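Local coordinates for adhesion and penetration protein autotransporter (Haemophilus influenzae, PDB 3SYJ), which promotes adherence to and invasion of host cells, self-associates between bacteria, and is probably a serine protease, at residues 309-314 against 334-339; 62-67 against 362-367; 350-355 against 394-399; 70-75 against 101-106. All coordinates share one frame; numbering follows the deposited sequence.

All four contacts lie in the passenger domain, near its N-terminal end, where a protease domain meets the start of a beta-helix. Contact 3 is the buried one: aromatic and aliphatic groups inside the beta-helix. Contacts 1 and 2 are surface contacts, the first a loose leucine pairing, the second a polar meeting between the protease domain and strand 363-366. Contact 4 is partly buried, joins two protease-domain loops through an arginine and a water, and holds the probable catalytic histidine. Contacts 2 and 3 share a hydrophobic neighbourhood, since Leu-363 and Phe-365 pack on Trp-394, and Thr-339 of contact 1 probably hydrogen-bonds to Gly-362 of contact 2. Contacts 3 and 4 lie farthest apart, about 36 Å between centres.

Contact 1: residues 309-314 against 334-339; sequences MSLPLK and LNNGET
Leu-313 and Leu-334 make the closer half of this contact. The CD1 methyl of Leu-313 comes to 4.2 Å from CG of Leu-334 and 4.3 Å from CD1 of Leu-334, so a single methyl rests against the branch point and one arm of the other leucine. The CG of Leu-313 stands opposite the backbone N (chi1 -166°), which carries that methyl across a gap of 7.2 Å between the CA atoms of Leu-313 and Leu-334. Behind the pair, Leu-334 also packs on Val-99 of strand 96-100. Even this closer pair is not shut off, since Leu-313 is exposed.

The other half is slack: Leu-311 points at Asn-336 but barely brushes its side chain. No hydrogen bond crosses between the segments, which bury just 125 Å² together. Polar ties come from nearby instead, with Arg-333 NE on Leu-311 O and Ser-331 OG on Leu-313 O. The 334-339 side is firmer, its turn closed by Gly-337 N bonding to Leu-334 O (3.3 Å) and Arg-120 NH1 gripping both Asn-335 OD1 and Gly-337 O. The arrangement belongs to the excursion between strand 301-308, the last of an antiparallel set built on strand 279-285, and strand 340-343 of the beta-helix.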
loop_
_atom_site.group_PDB
_atom_site.type_symbol
_atom_site.label_atom_id
_atom_site.label_comp_id
_atom_site.label_asym_id
_atom_site.label_seq_id
_atom_site.Cartn_x
_atom_site.Cartn_y
_atom_site.Cartn_z
ATOM N N MET A 309 1.416 -10.060 -80.737
ATOM C CA MET A 309 0.678 -8.846 -81.075
ATOM C C MET A 309 0.058 -8.880 -82.462
ATOM O O MET A 309 -0.790 -8.049 -82.787
ATOM C CB MET A 309 1.586 -7.624 -80.964
ATOM C CG MET A 309 2.184 -7.452 -79.590
ATOM S SD MET A 309 0.901 -7.152 -78.368
ATOM C CE MET A 309 1.595 -8.041 -76.983
ATOM N N SER A 310 0.486 -9.825 -83.288
ATOM C CA SER A 310 -0.078 -9.936 -84.625
ATOM C C SER A 310 -1.405 -10.695 -84.592
ATOM O O SER A 310 -2.122 -10.745 -85.590
ATOM C CB SER A 310 0.911 -10.600 -85.584
ATOM O OG SER A 310 1.005 -11.992 -85.339
ATOM N N LEU A 311 -1.723 -11.278 -83.438
ATOM C CA LEU A 311 -2.988 -11.988 -83.246
ATOM C C LEU A 311 -4.031 -11.086 -82.593
ATOM O O LEU A 311 -3.685 -10.144 -81.873
ATOM C CB LEU A 311 -2.784 -13.241 -82.389
ATOM C CG LEU A 311 -1.836 -14.295 -82.947
ATOM C CD1 LEU A 311 -1.781 -15.517 -82.041
ATOM C CD2 LEU A 311 -2.278 -14.671 -84.346
ATOM N N PRO A 312 -5.318 -11.384 -82.833
ATOM C CA PRO A 312 -6.422 -10.584 -82.293
ATOM C C PRO A 312 -6.484 -10.683 -80.775
ATOM O O PRO A 312 -6.220 -11.750 -80.212
ATOM C CB PRO A 312 -7.671 -11.244 -82.895
ATOM C CG PRO A 312 -7.177 -12.141 -83.983
ATOM C CD PRO A 312 -5.801 -12.551 -83.589
ATOM N N LEU A 313 -6.831 -9.580 -80.125
ATOM C CA LEU A 313 -7.030 -9.578 -78.685
ATOM C C LEU A 313 -8.229 -10.462 -78.308
ATOM O O LEU A 313 -8.249 -11.075 -77.239
ATOM C CB LEU A 313 -7.238 -8.144 -78.200
ATOM C CG LEU A 313 -7.143 -7.912 -76.694
ATOM C CD1 LEU A 313 -5.960 -8.681 -76.120
ATOM C CD2 LEU A 313 -7.033 -6.425 -76.395
ATOM N N LYS A 314 -9.217 -10.518 -79.200
ATOM C CA LYS A 314 -10.403 -11.357 -79.019
ATOM C C LYS A 314 -10.653 -12.227 -80.244
ATOM O O LYS A 314 -10.488 -11.783 -81.376
ATOM C CB LYS A 314 -11.644 -10.497 -78.799
ATOM C CG LYS A 314 -11.456 -9.347 -77.844
ATOM C CD LYS A 314 -11.675 -9.762 -76.408
ATOM C CE LYS A 314 -11.919 -8.537 -75.534
ATOM N NZ LYS A 314 -10.737 -7.620 -75.506
ATOM N N LEU A 334 -2.985 -13.164 -75.987
ATOM C CA LEU A 334 -2.469 -13.350 -74.639
ATOM C C LEU A 334 -2.180 -14.819 -74.358
ATOM O O LEU A 334 -1.185 -15.146 -73.715
ATOM C CB LEU A 334 -3.441 -12.785 -73.602
ATOM C CG LEU A 334 -3.706 -11.279 -73.684
ATOM C CD1 LEU A 334 -4.743 -10.852 -72.661
ATOM C CD2 LEU A 334 -2.435 -10.485 -73.489
ATOM N N ASN A 335 -3.043 -15.705 -74.848
ATOM C CA ASN A 335 -2.883 -17.128 -74.571
ATOM C C ASN A 335 -1.643 -17.706 -75.218
ATOM O O ASN A 335 -1.227 -18.821 -74.886
ATOM C CB ASN A 335 -4.098 -17.940 -75.024
ATOM C CG ASN A 335 -3.934 -19.425 -74.739
ATOM O OD1 ASN A 335 -3.836 -19.843 -73.581
ATOM N ND2 ASN A 335 -3.883 -20.227 -75.795
ATOM N N ASN A 336 -1.062 -16.959 -76.154
ATOM C CA ASN A 336 0.126 -17.435 -76.858
ATOM C C ASN A 336 1.324 -17.600 -75.927
ATOM O O ASN A 336 2.175 -18.463 -76.143
ATOM C CB ASN A 336 0.488 -16.515 -78.032
ATOM C CG ASN A 336 1.433 -17.179 -79.018
ATOM O OD1 ASN A 336 2.593 -16.778 -79.151
ATOM N ND2 ASN A 336 0.949 -18.218 -79.697
ATOM N N GLY A 337 1.375 -16.776 -74.885
ATOM C CA GLY A 337 2.460 -16.824 -73.920
ATOM C C GLY A 337 2.468 -18.088 -73.083
ATOM O O GLY A 337 1.435 -18.517 -72.575
ATOM N N GLU A 338 3.642 -18.696 -72.943
ATOM C CA GLU A 338 3.795 -19.854 -72.073
ATOM C C GLU A 338 4.345 -19.446 -70.703
ATOM O O GLU A 338 4.994 -18.410 -70.558
ATOM C CB GLU A 338 4.706 -20.900 -72.718
ATOM C CG GLU A 338 6.118 -20.408 -73.029
ATOM C CD GLU A 338 7.017 -21.508 -73.569
ATOM O OE1 GLU A 338 7.292 -22.470 -72.824
ATOM O OE2 GLU A 338 7.454 -21.413 -74.736
ATOM N N THR A 339 4.070 -20.262 -69.698
ATOM C CA THR A 339 4.582 -20.021 -68.358
ATOM C C THR A 339 5.967 -20.657 -68.218
ATOM O O THR A 339 6.224 -21.724 -68.769
ATOM C CB THR A 339 3.598 -20.556 -67.303
ATOM O OG1 THR A 339 2.441 -19.713 -67.290
ATOM C CG2 THR A 339 4.225 -20.577 -65.913
#

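Contact 2: residues 62-67 against 362-367; sequences LVENQY and GLYFEG
Tyr-364 extends its ring from strand 363-366 so that the hydroxyl faces the side-chain oxygens of both Glu-64 and Asn-65. Neither neighbour lies flat on the phenol: the Asn-65 amide plane is turned 34° from the ring and the Glu-64 carboxylate 47°. Asn-65 comes nearer, OD1 standing 3.3 Å from Tyr-364 OH, while Glu-64 OE2 is 3.8 Å from Tyr-364 OH. The CG atoms of Asn-65 and Tyr-364 both lie anti to their own carbonyl carbons, and each side chain sets out toward the opposite segment.

Glu-64 bends at its second torsion and folds its carboxylate back over the turn it begins. There OE2 takes the N-H of Asn-65 at 2.7 Å in a nearly straight bond (164°), though the donor sits well above the carboxylate plane. The turn is type I, from Glu-64 to Tyr-67, and links strands 61-64 and 67-69 of the protease domain as a hairpin; Val-63 N to Tyr-67 O (3.0 Å) helps to close it. Phe-259 and Phe-263 of helix 256-266 pack on Glu-64, and His-385 stacks on the Tyr-364 ring.

The chemistry implies a polar junction between protease domain and beta-helix, in which the carboxylate may be partly balanced by the main-chain N-H of Asn-65 and could polarise the phenol.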
loop_
_atom_site.group_PDB
_atom_site.type_symbol
_atom_site.label_atom_id
_atom_site.label_comp_id
_atom_site.label_asym_id
_atom_site.label_seq_id
_atom_site.Cartn_x
_atom_site.Cartn_y
_atom_site.Cartn_z
ATOM N N LEU A 62 -12.100 -21.641 -58.703
ATOM C CA LEU A 62 -10.663 -21.522 -58.933
ATOM C C LEU A 62 -9.938 -22.832 -58.601
ATOM O O LEU A 62 -9.849 -23.220 -57.436
ATOM C CB LEU A 62 -10.104 -20.359 -58.103
ATOM C CG LEU A 62 -8.677 -19.866 -58.379
ATOM C CD1 LEU A 62 -8.540 -19.224 -59.762
ATOM C CD2 LEU A 62 -8.266 -18.894 -57.295
ATOM N N VAL A 63 -9.424 -23.509 -59.628
ATOM C CA VAL A 63 -8.794 -24.811 -59.441
ATOM C C VAL A 63 -7.260 -24.762 -59.578
ATOM O O VAL A 63 -6.570 -25.726 -59.243
ATOM C CB VAL A 63 -9.370 -25.871 -60.420
ATOM C CG1 VAL A 63 -10.878 -26.039 -60.224
ATOM C CG2 VAL A 63 -9.069 -25.491 -61.852
ATOM N N GLU A 64 -6.737 -23.648 -60.082
ATOM C CA GLU A 64 -5.298 -23.404 -60.081
ATOM C C GLU A 64 -5.105 -21.898 -60.034
ATOM O O GLU A 64 -6.086 -21.153 -60.043
ATOM C CB GLU A 64 -4.639 -23.994 -61.325
ATOM C CG GLU A 64 -3.477 -24.954 -61.018
ATOM C CD GLU A 64 -2.350 -24.313 -60.207
ATOM O OE1 GLU A 64 -1.904 -24.936 -59.216
ATOM O OE2 GLU A 64 -1.915 -23.193 -60.556
ATOM N N ASN A 65 -3.855 -21.445 -59.989
ATOM C CA ASN A 65 -3.572 -20.019 -59.882
ATOM C C ASN A 65 -4.167 -19.192 -61.024
ATOM O O ASN A 65 -4.610 -18.060 -60.813
ATOM C CB ASN A 65 -2.064 -19.777 -59.750
ATOM C CG ASN A 65 -1.490 -20.365 -58.473
ATOM O OD1 ASN A 65 -0.403 -20.956 -58.480
ATOM N ND2 ASN A 65 -2.220 -20.213 -57.365
ATOM N N GLN A 66 -4.182 -19.747 -62.232
ATOM C CA GLN A 66 -4.786 -19.043 -63.365
ATOM C C GLN A 66 -5.789 -19.899 -64.137
ATOM O O GLN A 66 -5.971 -19.708 -65.334
ATOM C CB GLN A 66 -3.714 -18.475 -64.315
ATOM C CG GLN A 66 -2.761 -19.512 -64.929
ATOM C CD GLN A 66 -1.811 -18.920 -65.988
ATOM O OE1 GLN A 66 -2.058 -17.838 -66.535
ATOM N NE2 GLN A 66 -0.725 -19.639 -66.282
ATOM N N TYR A 67 -6.438 -20.844 -63.459
ATOM C CA TYR A 67 -7.438 -21.689 -64.116
ATOM C C TYR A 67 -8.745 -21.821 -63.328
ATOM O O TYR A 67 -8.744 -21.921 -62.101
ATOM C CB TYR A 67 -6.879 -23.079 -64.419
ATOM C CG TYR A 67 -5.728 -23.080 -65.388
ATOM C CD1 TYR A 67 -5.941 -23.250 -66.747
ATOM C CD2 TYR A 67 -4.423 -22.916 -64.940
ATOM C CE1 TYR A 67 -4.889 -23.254 -67.634
ATOM C CE2 TYR A 67 -3.360 -22.917 -65.818
ATOM C CZ TYR A 67 -3.598 -23.087 -67.164
ATOM O OH TYR A 67 -2.545 -23.088 -68.046
ATOM N N GLY A 362 3.177 -16.923 -67.026
ATOM C CA GLY A 362 3.679 -16.382 -65.774
ATOM C C GLY A 362 5.063 -16.904 -65.436
ATOM O O GLY A 362 5.680 -17.610 -66.241
ATOM N N LEU A 363 5.548 -16.562 -64.245
ATOM C CA LEU A 363 6.874 -16.987 -63.793
ATOM C C LEU A 363 6.846 -17.721 -62.451
ATOM O O LEU A 363 6.294 -17.230 -61.469
ATOM C CB LEU A 363 7.801 -15.779 -63.667
ATOM C CG LEU A 363 8.120 -14.924 -64.891
ATOM C CD1 LEU A 363 8.674 -13.595 -64.421
ATOM C CD2 LEU A 363 9.114 -15.645 -65.789
ATOM N N TYR A 364 7.459 -18.898 -62.417
ATOM C CA TYR A 364 7.669 -19.626 -61.170
ATOM C C TYR A 364 9.149 -19.633 -60.833
ATOM O O TYR A 364 9.984 -19.923 -61.693
ATOM C CB TYR A 364 7.165 -21.068 -61.288
ATOM C CG TYR A 364 5.657 -21.199 -61.254
ATOM C CD1 TYR A 364 4.881 -20.796 -62.329
ATOM C CD2 TYR A 364 5.014 -21.727 -60.146
ATOM C CE1 TYR A 364 3.498 -20.912 -62.302
ATOM C CE2 TYR A 364 3.635 -21.847 -60.109
ATOM C CZ TYR A 364 2.883 -21.436 -61.190
ATOM O OH TYR A 364 1.513 -21.558 -61.156
ATOM N N PHE A 365 9.481 -19.301 -59.590
ATOM C CA PHE A 365 10.869 -19.362 -59.149
ATOM C C PHE A 365 11.023 -20.333 -57.984
ATOM O O PHE A 365 10.338 -20.214 -56.966
ATOM C CB PHE A 365 11.397 -17.972 -58.777
ATOM C CG PHE A 365 11.544 -17.036 -59.955
ATOM C CD1 PHE A 365 12.684 -17.067 -60.749
ATOM C CD2 PHE A 365 10.543 -16.125 -60.267
ATOM C CE1 PHE A 365 12.825 -16.204 -61.834
ATOM C CE2 PHE A 365 10.677 -15.261 -61.353
ATOM C CZ PHE A 365 11.825 -15.301 -62.136
ATOM N N GLU A 366 11.907 -21.312 -58.154
ATOM C CA GLU A 366 12.262 -22.228 -57.073
ATOM C C GLU A 366 13.748 -22.052 -56.741
ATOM O O GLU A 366 14.608 -22.440 -57.519
ATOM C CB GLU A 366 11.955 -23.670 -57.478
ATOM C CG GLU A 366 12.620 -24.722 -56.622
ATOM C CD GLU A 366 11.747 -25.199 -55.481
ATOM O OE1 GLU A 366 10.755 -25.913 -55.757
ATOM O OE2 GLU A 366 12.063 -24.877 -54.311
ATOM N N GLY A 367 14.045 -21.450 -55.593
ATOM C CA GLY A 367 15.414 -21.102 -55.258
ATOM C C GLY A 367 15.649 -19.615 -55.464
ATOM O O GLY A 367 14.798 -18.912 -56.012
#

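Contact 3: residues 350-355 against 394-399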
loop_
_atom_site.group_PDB
_atom_site.type_symbol
_atom_site.label_atom_id
_atom_site.label_comp_id
_atom_site.label_asym_id
_atom_site.label_seq_id
_atom_site.Cartn_x
_atom_site.Cartn_y
_atom_site.Cartn_z
ATOM N N LEU A 350 18.699 -14.148 -64.060
ATOM C CA LEU A 350 17.871 -14.020 -65.241
ATOM C C LEU A 350 18.048 -12.611 -65.766
ATOM O O LEU A 350 17.768 -11.643 -65.064
ATOM C CB LEU A 350 16.402 -14.300 -64.909
ATOM C CG LEU A 350 15.440 -14.040 -66.066
ATOM C CD1 LEU A 350 15.765 -14.948 -67.279
ATOM C CD2 LEU A 350 13.981 -14.172 -65.623
ATOM N N ILE A 351 18.531 -12.493 -66.995
ATOM C CA ILE A 351 18.857 -11.183 -67.539
ATOM C C ILE A 351 17.876 -10.842 -68.629
ATOM O O ILE A 351 17.678 -11.622 -69.557
ATOM C CB ILE A 351 20.298 -11.117 -68.122
ATOM C CG1 ILE A 351 21.343 -11.185 -67.013
ATOM C CG2 ILE A 351 20.500 -9.841 -68.924
ATOM C CD1 ILE A 351 21.712 -12.593 -66.616
ATOM N N PHE A 352 17.259 -9.674 -68.508
ATOM C CA PHE A 352 16.353 -9.190 -69.537
ATOM C C PHE A 352 17.126 -8.394 -70.606
ATOM O O PHE A 352 17.539 -7.249 -70.381
ATOM C CB PHE A 352 15.229 -8.352 -68.910
ATOM C CG PHE A 352 14.109 -9.176 -68.315
ATOM C CD1 PHE A 352 14.347 -10.059 -67.271
ATOM C CD2 PHE A 352 12.810 -9.053 -68.793
ATOM C CE1 PHE A 352 13.310 -10.807 -66.722
ATOM C CE2 PHE A 352 11.775 -9.802 -68.250
ATOM C CZ PHE A 352 12.025 -10.682 -67.214
ATOM N N ALA A 353 17.322 -9.015 -71.765
ATOM C CA ALA A 353 17.985 -8.358 -72.888
ATOM C C ALA A 353 17.010 -7.489 -73.684
ATOM O O ALA A 353 17.425 -6.624 -74.460
ATOM C CB ALA A 353 18.646 -9.385 -73.788
ATOM N N SER A 354 15.714 -7.722 -73.494
ATOM C CA SER A 354 14.691 -6.887 -74.122
ATOM C C SER A 354 13.457 -6.845 -73.243
ATOM O O SER A 354 13.317 -7.660 -72.334
ATOM C CB SER A 354 14.303 -7.436 -75.501
ATOM O OG SER A 354 13.462 -8.579 -75.376
ATOM N N ASP A 355 12.563 -5.900 -73.508
ATOM C CA ASP A 355 11.258 -5.926 -72.868
ATOM C C ASP A 355 10.620 -7.283 -73.104
ATOM O O ASP A 355 10.829 -7.909 -74.146
ATOM C CB ASP A 355 10.349 -4.846 -73.441
ATOM C CG ASP A 355 10.766 -3.465 -73.029
ATOM O OD1 ASP A 355 11.623 -3.355 -72.128
ATOM O OD2 ASP A 355 10.238 -2.493 -73.603
ATOM N N TRP A 394 14.217 -8.659 -57.599
ATOM C CA TRP A 394 13.529 -8.262 -58.823
ATOM C C TRP A 394 13.887 -6.831 -59.192
ATOM O O TRP A 394 13.400 -5.889 -58.577
ATOM C CB TRP A 394 12.013 -8.394 -58.623
ATOM C CG TRP A 394 11.198 -8.260 -59.881
ATOM C CD1 TRP A 394 10.504 -7.161 -60.294
ATOM C CD2 TRP A 394 10.986 -9.266 -60.882
ATOM N NE1 TRP A 394 9.879 -7.417 -61.489
ATOM C CE2 TRP A 394 10.163 -8.702 -61.875
ATOM C CE3 TRP A 394 11.418 -10.586 -61.039
ATOM C CZ2 TRP A 394 9.765 -9.408 -63.008
ATOM C CZ3 TRP A 394 11.027 -11.284 -62.162
ATOM C CH2 TRP A 394 10.209 -10.693 -63.133
ATOM N N LYS A 395 14.745 -6.667 -60.195
ATOM C CA LYS A 395 15.259 -5.339 -60.528
ATOM C C LYS A 395 14.658 -4.794 -61.819
ATOM O O LYS A 395 15.193 -3.869 -62.430
ATOM C CB LYS A 395 16.784 -5.372 -60.616
ATOM C CG LYS A 395 17.442 -5.696 -59.286
ATOM C CD LYS A 395 18.953 -5.860 -59.402
ATOM C CE LYS A 395 19.558 -6.175 -58.040
ATOM N NZ LYS A 395 20.986 -6.600 -58.115
ATOM N N VAL A 396 13.531 -5.368 -62.222
ATOM C CA VAL A 396 12.906 -5.029 -63.490
ATOM C C VAL A 396 11.592 -4.306 -63.260
ATOM O O VAL A 396 10.747 -4.774 -62.497
ATOM C CB VAL A 396 12.667 -6.295 -64.314
ATOM C CG1 VAL A 396 11.845 -5.985 -65.535
ATOM C CG2 VAL A 396 13.999 -6.885 -64.721
ATOM N N ASN A 397 11.419 -3.161 -63.911
ATOM C CA ASN A 397 10.199 -2.380 -63.737
ATOM C C ASN A 397 8.987 -3.019 -64.406
ATOM O O ASN A 397 9.109 -4.006 -65.129
ATOM C CB ASN A 397 10.384 -0.962 -64.268
ATOM C CG ASN A 397 11.102 -0.064 -63.288
ATOM O OD1 ASN A 397 11.988 0.702 -63.677
ATOM N ND2 ASN A 397 10.733 -0.150 -62.009
ATOM N N GLY A 398 7.819 -2.433 -64.174
ATOM C CA GLY A 398 6.591 -2.926 -64.769
ATOM C C GLY A 398 6.059 -1.984 -65.834
ATOM O O GLY A 398 6.760 -1.080 -66.286
ATOM N N VAL A 399 4.802 -2.187 -66.216
ATOM C CA VAL A 399 4.196 -1.476 -67.332
ATOM C C VAL A 399 2.969 -0.719 -66.855
ATOM O O VAL A 399 2.192 -1.241 -66.054
ATOM C CB VAL A 399 3.765 -2.474 -68.412
ATOM C CG1 VAL A 399 2.945 -1.780 -69.486
ATOM C CG2 VAL A 399 4.990 -3.178 -68.993
#
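Phe-352 meets Val-396 and Trp-394, and the strand leads up to it from Leu-350, which faces the 394-399 side but stops short of it. Between Leu-350 and Phe-352, Ile-351 starts away from 394-399 and touches Val-279 and Asn-374. The Phe-352 ring receives Val-396 CG2 over one face, 4.1 Å above its plane and shifted toward the rim; the nearest pair is Phe-352 CD1 to Val-396 CG2, also 4.1 Å. In Val-396 that methyl lies anti to the carbonyl carbon, a setting that aims it at the phenyl while CB rests 4.0 Å above a face of the Trp-394 ring, again off centre. Phe-352 CZ approaches Trp-394 CH2 obliquely at 4.5 Å, completing a three-residue cluster.

This is the interior of a parallel beta-helix: strand 348-352 and strand 391-394 belong to coils separated by strand 369-373, and Val-371 of that middle strand touches both Phe-352 and Trp-394. After Phe-352 the chain turns outward at Ala-353, whose side chain meets Thr-281. Ser-354 OG donates to Asp-355 O (3.0 Å) from well above the carbonyl plane and also bonds with Gly-284 N, while Asp-355 reaches the next coil through OD1 and the backbone N of Thr-378.

Contact 4: residues 70-75 against 101-106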
loop_
_atom_site.group_PDB
_atom_site.type_symbol
_atom_site.label_atom_id
_atom_site.label_comp_id
_atom_site.label_asym_id
_atom_site.label_seq_id
_atom_site.Cartn_x
_atom_site.Cartn_y
_atom_site.Cartn_z
ATOM N N SER A 70 -15.877 -24.768 -65.300
ATOM C CA SER A 70 -17.290 -24.460 -65.510
ATOM C C SER A 70 -17.808 -25.332 -66.648
ATOM O O SER A 70 -17.079 -26.190 -67.136
ATOM C CB SER A 70 -17.475 -22.978 -65.846
ATOM O OG SER A 70 -18.838 -22.604 -65.812
ATOM N N VAL A 71 -19.056 -25.130 -67.069
ATOM C CA VAL A 71 -19.588 -25.872 -68.214
ATOM C C VAL A 71 -19.317 -25.123 -69.526
ATOM O O VAL A 71 -19.320 -23.888 -69.564
ATOM C CB VAL A 71 -21.124 -26.184 -68.078
ATOM C CG1 VAL A 71 -21.382 -27.245 -67.006
ATOM C CG2 VAL A 71 -21.928 -24.918 -67.799
ATOM N N ALA A 72 -19.081 -25.876 -70.597
ATOM C CA ALA A 72 -18.862 -25.288 -71.916
ATOM C C ALA A 72 -20.040 -24.444 -72.390
ATOM O O ALA A 72 -19.849 -23.435 -73.074
ATOM C CB ALA A 72 -18.552 -26.372 -72.940
ATOM N N HIS A 73 -21.260 -24.845 -72.039
ATOM C CA HIS A 73 -22.428 -24.145 -72.563
ATOM C C HIS A 73 -22.580 -22.741 -71.983
ATOM O O HIS A 73 -23.366 -21.936 -72.477
ATOM C CB HIS A 73 -23.719 -24.995 -72.487
ATOM C CG HIS A 73 -24.448 -24.923 -71.179
ATOM N ND1 HIS A 73 -24.537 -25.999 -70.319
ATOM C CD2 HIS A 73 -25.167 -23.927 -70.609
ATOM C CE1 HIS A 73 -25.260 -25.661 -69.266
ATOM N NE2 HIS A 73 -25.649 -24.407 -69.413
ATOM N N ASN A 74 -21.805 -22.436 -70.949
ATOM C CA ASN A 74 -21.694 -21.058 -70.492
ATOM C C ASN A 74 -20.805 -20.321 -71.477
ATOM O O ASN A 74 -19.613 -20.114 -71.225
ATOM C CB ASN A 74 -21.097 -20.987 -69.087
ATOM C CG ASN A 74 -22.108 -21.325 -68.007
ATOM O OD1 ASN A 74 -23.311 -21.154 -68.192
ATOM N ND2 ASN A 74 -21.621 -21.802 -66.869
ATOM N N VAL A 75 -21.394 -19.927 -72.603
ATOM C CA VAL A 75 -20.630 -19.458 -73.752
ATOM C C VAL A 75 -20.452 -17.948 -73.797
ATOM O O VAL A 75 -19.786 -17.434 -74.691
ATOM C CB VAL A 75 -21.291 -19.910 -75.080
ATOM C CG1 VAL A 75 -21.314 -21.419 -75.176
ATOM C CG2 VAL A 75 -22.697 -19.338 -75.191
ATOM N N ARG A 101 -10.621 -20.839 -73.381
ATOM C CA ARG A 101 -11.756 -21.510 -72.740
ATOM C C ARG A 101 -11.479 -22.973 -72.423
ATOM O O ARG A 101 -11.994 -23.509 -71.445
ATOM C CB ARG A 101 -13.008 -21.414 -73.616
ATOM C CG ARG A 101 -13.354 -20.000 -74.033
ATOM C CD ARG A 101 -14.841 -19.839 -74.287
ATOM N NE ARG A 101 -15.268 -18.519 -73.847
ATOM C CZ ARG A 101 -16.144 -18.292 -72.874
ATOM N NH1 ARG A 101 -16.737 -19.293 -72.239
ATOM N NH2 ARG A 101 -16.450 -17.052 -72.556
ATOM N N ASN A 102 -10.668 -23.609 -73.258
ATOM C CA ASN A 102 -10.399 -25.034 -73.140
ATOM C C ASN A 102 -11.687 -25.842 -73.032
ATOM O O ASN A 102 -11.896 -26.579 -72.072
ATOM C CB ASN A 102 -9.470 -25.323 -71.959
ATOM C CG ASN A 102 -8.081 -24.717 -72.146
ATOM O OD1 ASN A 102 -7.447 -24.905 -73.181
ATOM N ND2 ASN A 102 -7.609 -23.992 -71.142
ATOM N N ASN A 103 -12.547 -25.690 -74.034
ATOM C CA ASN A 103 -13.742 -26.511 -74.152
ATOM C C ASN A 103 -13.355 -27.960 -74.432
ATOM O O ASN A 103 -12.631 -28.253 -75.380
ATOM C CB ASN A 103 -14.673 -25.975 -75.245
ATOM C CG ASN A 103 -15.256 -24.610 -74.903
ATOM O OD1 ASN A 103 -15.528 -24.311 -73.742
ATOM N ND2 ASN A 103 -15.453 -23.779 -75.918
ATOM N N TYR A 104 -13.830 -28.856 -73.579
ATOM C CA TYR A 104 -13.580 -30.287 -73.700
ATOM C C TYR A 104 -13.972 -30.838 -75.072
ATOM O O TYR A 104 -15.020 -30.492 -75.608
ATOM C CB TYR A 104 -14.398 -30.997 -72.634
ATOM C CG TYR A 104 -13.972 -32.398 -72.315
ATOM C CD1 TYR A 104 -13.001 -32.643 -71.354
ATOM C CD2 TYR A 104 -14.576 -33.484 -72.936
ATOM C CE1 TYR A 104 -12.629 -33.930 -71.037
ATOM C CE2 TYR A 104 -14.209 -34.774 -72.628
ATOM C CZ TYR A 104 -13.238 -34.993 -71.676
ATOM O OH TYR A 104 -12.867 -36.281 -71.359
ATOM N N LYS A 105 -13.122 -31.692 -75.633
ATOM C CA LYS A 105 -13.453 -32.416 -76.854
ATOM C C LYS A 105 -13.544 -33.899 -76.533
ATOM O O LYS A 105 -12.563 -34.511 -76.114
ATOM C CB LYS A 105 -12.394 -32.196 -77.940
ATOM C CG LYS A 105 -12.690 -32.922 -79.261
ATOM C CD LYS A 105 -11.426 -33.107 -80.102
ATOM C CE LYS A 105 -11.713 -33.731 -81.474
ATOM N NZ LYS A 105 -12.142 -32.730 -82.505
ATOM N N LYS A 106 -14.726 -34.472 -76.727
ATOM C CA LYS A 106 -14.933 -35.897 -76.519
ATOM C C LYS A 106 -14.331 -36.713 -77.660
ATOM O O LYS A 106 -14.635 -36.481 -78.831
ATOM C CB LYS A 106 -16.425 -36.194 -76.405
ATOM C CG LYS A 106 -16.757 -37.612 -75.954
ATOM C CD LYS A 106 -18.271 -37.792 -75.890
ATOM C CE LYS A 106 -18.680 -39.185 -75.454
ATOM N NZ LYS A 106 -20.168 -39.308 -75.445
HETATM O O HOH W 1 -17.726 -21.708 -73.737
#
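Arg-101 is steered to the 70-75 loop by two torsions: CG lies anti to the carbonyl carbon (chi1 -53°), and a bend at chi3 (144°) then swings the guanidinium across to Asn-74 and Val-75. Its NH1 reaches Asn-74 O at 3.2 Å, a weak hydrogen bond with an angle of 127° at the hydrogen. Val-75 O lies over one guanidinium face, 3.9 Å above the plane and toward its rim. A water adds a second link, donating to Ala-72 O (2.8 Å) and weakly accepting from Arg-101 NH1 (3.0 Å), while NE of Arg-101 goes to Ile-329 O.

Farther along, Asn-103 OD1 sits 3.7 Å from Ala-72 CB; its bonding partner is His-117 ND1. The gripped loop is a type I turn from Val-71 to Asn-74, overlapped at its end by an inverse gamma turn centred on Asn-74. Asn-74 ND2 bonds in its amide plane to Ser-70 OG (3.1 Å) and also to Ser-218 O. The His-73 side chain sets out away from 101-106 and bonds through ND1 to Asp-115, consistent with a Ser-His-Asp catalytic triad completed by Ser-218.

The contact thus joins the loop between strands 67-69 and 79-80 to the one leaving strand 96-100. From the loop between strands 315-316 and 329-330, Asn-328 bonds to both, while Asp-317 and Lys-318 bond to the 101-106 side.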